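Local coordinates for protein DNA fragmentation factor subunit beta (Mus musculus, PDB 1V0D) that cuts DNA as the caspase-activated nuclease of apoptosis, bringing about DNA fragmentation and chromatin condensation, at residues 316-319 with 320-323; 143-146 with 147-150. All blocks are in the same frame, centred on the assembly; numbering follows the deposited sequence.

Contacts 1 and 2 both lie within the DNA fragmentation factor 40 kDa family region, on opposite sides of the chain's centre, with nearest atoms about 33 Å apart and packing on different helices. Each is a local folding-back of one continuous stretch. Contact 1 (316-319 with 320-323) is a surface turn near the modelled C-terminal end, held largely by an aspartate carboxylate and lying against helices 267-281 and 287-295. Contact 2 (143-146 with 147-150), partly buried, lies in the loop between helix 116-129 and helix 155-175 and packs on the latter and on helix 250-255; here backbone bonds make the turns, while two buried aromatic rings and a leucine form an apolar cluster.

Contact 1: 316-319 with 320-323; sequences ECDR and SRIY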
# COMPACT_ATOMS: atom_id res chain seq x y z
N GLU A 316 2.49 2.10 26.62
CA GLU A 316 2.13 3.37 27.23
C GLU A 316 3.36 4.28 27.35
O GLU A 316 4.49 3.83 27.22
CB GLU A 316 1.54 3.15 28.62
CG GLU A 316 0.03 3.04 28.68
CD GLU A 316 -0.49 3.05 30.12
OE1 GLU A 316 -0.18 2.09 30.86
OE2 GLU A 316 -1.20 4.01 30.50
N CYS A 317 3.13 5.57 27.59
CA CYS A 317 4.25 6.49 27.74
C CYS A 317 4.96 6.28 29.08
O CYS A 317 4.38 5.74 30.03
CB CYS A 317 3.77 7.94 27.66
SG CYS A 317 3.32 8.52 26.00
N ASP A 318 6.21 6.72 29.14
CA ASP A 318 7.00 6.57 30.35
C ASP A 318 6.68 7.63 31.40
O ASP A 318 7.12 8.77 31.32
CB ASP A 318 8.48 6.59 30.00
CG ASP A 318 9.36 6.49 31.22
OD1 ASP A 318 10.54 6.13 31.08
OD2 ASP A 318 8.86 6.78 32.33
N ARG A 319 5.89 7.21 32.38
CA ARG A 319 5.44 8.04 33.49
C ARG A 319 6.48 9.03 34.02
O ARG A 319 6.17 10.16 34.36
CB ARG A 319 4.94 7.09 34.61
CG ARG A 319 4.77 7.66 36.03
CD ARG A 319 6.07 7.60 36.81
NE ARG A 319 6.08 8.57 37.90
CZ ARG A 319 5.58 9.79 37.81
NH1 ARG A 319 5.01 10.22 36.69
NH2 ARG A 319 5.66 10.62 38.85
N SER A 320 7.74 8.60 34.04
CA SER A 320 8.82 9.42 34.56
C SER A 320 9.45 10.44 33.61
O SER A 320 10.24 11.28 34.05
CB SER A 320 9.92 8.50 35.07
OG SER A 320 10.55 7.86 33.98
N ARG A 321 9.13 10.37 32.31
CA ARG A 321 9.72 11.30 31.35
C ARG A 321 8.75 12.35 30.84
O ARG A 321 9.11 13.20 30.04
CB ARG A 321 10.30 10.54 30.16
CG ARG A 321 11.30 9.47 30.53
CD ARG A 321 11.77 8.72 29.29
NE ARG A 321 12.42 9.59 28.32
CZ ARG A 321 12.79 9.20 27.10
NH1 ARG A 321 12.57 7.95 26.71
NH2 ARG A 321 13.39 10.05 26.27
N ILE A 322 7.51 12.29 31.30
CA ILE A 322 6.49 13.23 30.84
C ILE A 322 6.68 14.67 31.34
O ILE A 322 6.50 15.62 30.57
CB ILE A 322 5.09 12.71 31.21
CG1 ILE A 322 4.80 11.43 30.42
CG2 ILE A 322 4.03 13.77 30.93
CD1 ILE A 322 3.49 10.74 30.76
N TYR A 323 7.06 14.83 32.61
CA TYR A 323 7.25 16.18 33.16
C TYR A 323 8.69 16.56 33.45
O TYR A 323 9.54 15.71 33.71
CB TYR A 323 6.42 16.36 34.42
CG TYR A 323 4.95 16.07 34.25
CD1 TYR A 323 4.41 14.86 34.67
CD2 TYR A 323 4.10 17.00 33.66
CE1 TYR A 323 3.06 14.59 34.52
CE2 TYR A 323 2.75 16.74 33.50
CZ TYR A 323 2.24 15.53 33.94
OH TYR A 323 0.90 15.24 33.76
O HOH W 1 7.56 12.75 34.57
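D318 grips S320 through one carboxylate oxygen, OD2, which accepts two hydrogen bonds from the serine. S320 OG donates at 2.6 Å to D318 OD2, on its syn side and 30° out of the carboxylate plane, while S320 N reaches D318 OD2 at 2.7 Å, nearly in line with its C-O bond and from the same face. The backbone bond makes this an Asx turn, a place that suits aspartate: its short side chain, with CG anti to the backbone N (chi1 178°), leans along the chain towards the amide two residues ahead. Serine suits the other end, being short enough to offer hydroxyl and N-H to one oxygen. The main chain closes a second loop as R321 N donates to D318 O at 2.8 Å. With an alanine at D318, the N-H and hydroxyl of S320 would probably lose their shared acceptor, and the turn would be freer to open.

R321 crosses D318 at about a right angle, its methylene CD 3.4 Å from D318 OD1. With 4.8 Å between D318 OD1 and R321 NE, the opposite charges probably attract only at longer range, without a salt bridge. A water bridges R319 O to Y323 N. Branched and apolar, I322 suits the inner side of the turn: CD1 meets C317 CB at 4.2 Å, and CG2 lies over one face of the Y323 ring. C317 and I322 also touch T274 of helix 267-281, and I322 meets F290 of helix 287-295. Between those helices, N286 bonds to the backbone of R321 and I322.

Contact 2: 143-146 with 147-150; sequences SWFE and GLES
Two overlapping beta turns, a type I from S143 to E146 and a type II from F145 to L148, fold the loop between helix 116-129 and helix 155-175 back on itself. The second turn is closed by L148 N, which donates to F145 O at 3.0 Å with an N-H...O angle of 165°. G147 holds the third position of this type II turn, where positive phi (106°) is natural for glycine and a CB would run into the carbonyl oxygen of E146. In the first turn, E146 N bonds back to S143 O, and S143 OG adds a longer 3.3 Å bond to E146 OE2.

Closing the type II turn carries L148 alongside two aromatic rings. Its CD1 methyl is the shared contact point, 3.7 Å from CZ3 of W144 and 4.0 Å from CD2 of F145. The rings also meet each other: the indole's CE3 corner stands 3.6 Å above the F145 ring, over its centre, and F145 CG lies at the indole edge, in its plane. W144 CG is anti to the backbone N (chi1 -165°), whereas F145 CG is anti to its carbonyl carbon, which lets two consecutive aromatics gather into one cluster. L148 also touches Y158 of helix 155-175 and R253 of helix 250-255.

The N-H at NE1 of buried W144 hydrogen-bonds to P246 O, giving this polar atom a partner, while K155 and R253 make cation-pi contacts with the indole. The L148 side chain meets the rings through apolar contacts of little directionality; the bond from L148 N to F145 O fixes where the leucine stands. Both rings are buried, whereas E146 and G147 of the turns are exposed.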
# COMPACT_ATOMS: atom_id res chain seq x y z
N SER A 143 13.59 7.26 -16.29
CA SER A 143 12.53 6.27 -16.13
C SER A 143 11.99 6.30 -14.69
O SER A 143 10.78 6.36 -14.45
CB SER A 143 13.06 4.89 -16.47
OG SER A 143 12.00 4.01 -16.78
N TRP A 144 12.92 6.26 -13.73
CA TRP A 144 12.60 6.31 -12.31
C TRP A 144 11.62 7.44 -12.03
O TRP A 144 10.58 7.23 -11.41
CB TRP A 144 13.88 6.56 -11.51
CG TRP A 144 13.81 6.29 -10.02
CD1 TRP A 144 14.04 5.10 -9.39
CD2 TRP A 144 13.53 7.25 -8.98
NE1 TRP A 144 13.93 5.26 -8.02
CE2 TRP A 144 13.62 6.56 -7.75
CE3 TRP A 144 13.22 8.62 -8.97
CZ2 TRP A 144 13.41 7.20 -6.52
CZ3 TRP A 144 13.01 9.26 -7.74
CH2 TRP A 144 13.10 8.54 -6.54
N PHE A 145 11.94 8.65 -12.51
CA PHE A 145 11.11 9.83 -12.26
C PHE A 145 9.75 9.97 -12.94
O PHE A 145 9.09 11.00 -12.78
CB PHE A 145 11.91 11.10 -12.57
CG PHE A 145 13.16 11.24 -11.75
CD1 PHE A 145 14.26 10.43 -11.98
CD2 PHE A 145 13.23 12.20 -10.74
CE1 PHE A 145 15.42 10.56 -11.23
CE2 PHE A 145 14.39 12.35 -9.98
CZ PHE A 145 15.48 11.53 -10.22
N GLU A 146 9.32 8.96 -13.69
CA GLU A 146 8.02 9.05 -14.36
C GLU A 146 6.84 9.35 -13.44
O GLU A 146 6.47 8.53 -12.61
CB GLU A 146 7.71 7.76 -15.11
CG GLU A 146 8.48 7.59 -16.40
CD GLU A 146 8.17 6.25 -17.06
OE1 GLU A 146 6.97 5.98 -17.31
OE2 GLU A 146 9.13 5.49 -17.33
N GLY A 147 6.26 10.53 -13.59
CA GLY A 147 5.11 10.87 -12.78
C GLY A 147 5.40 11.87 -11.69
O GLY A 147 4.48 12.40 -11.07
N LEU A 148 6.68 12.12 -11.46
CA LEU A 148 7.07 13.07 -10.43
C LEU A 148 7.16 14.44 -11.06
O LEU A 148 7.60 14.57 -12.20
CB LEU A 148 8.42 12.68 -9.84
CG LEU A 148 8.54 11.23 -9.38
CD1 LEU A 148 9.92 11.00 -8.79
CD2 LEU A 148 7.46 10.94 -8.37
N GLU A 149 6.75 15.46 -10.31
CA GLU A 149 6.80 16.83 -10.79
C GLU A 149 8.19 17.10 -11.35
O GLU A 149 9.10 16.28 -11.21
CB GLU A 149 6.46 17.79 -9.66
CG GLU A 149 5.13 17.49 -9.00
CD GLU A 149 4.67 18.56 -8.03
OE1 GLU A 149 5.41 18.87 -7.07
OE2 GLU A 149 3.56 19.10 -8.23
N SER A 150 8.38 18.26 -11.98
CA SER A 150 9.68 18.56 -12.56
C SER A 150 10.72 19.02 -11.55
O SER A 150 11.90 18.74 -11.73
CB SER A 150 9.53 19.61 -13.65
OG SER A 150 8.68 19.12 -14.67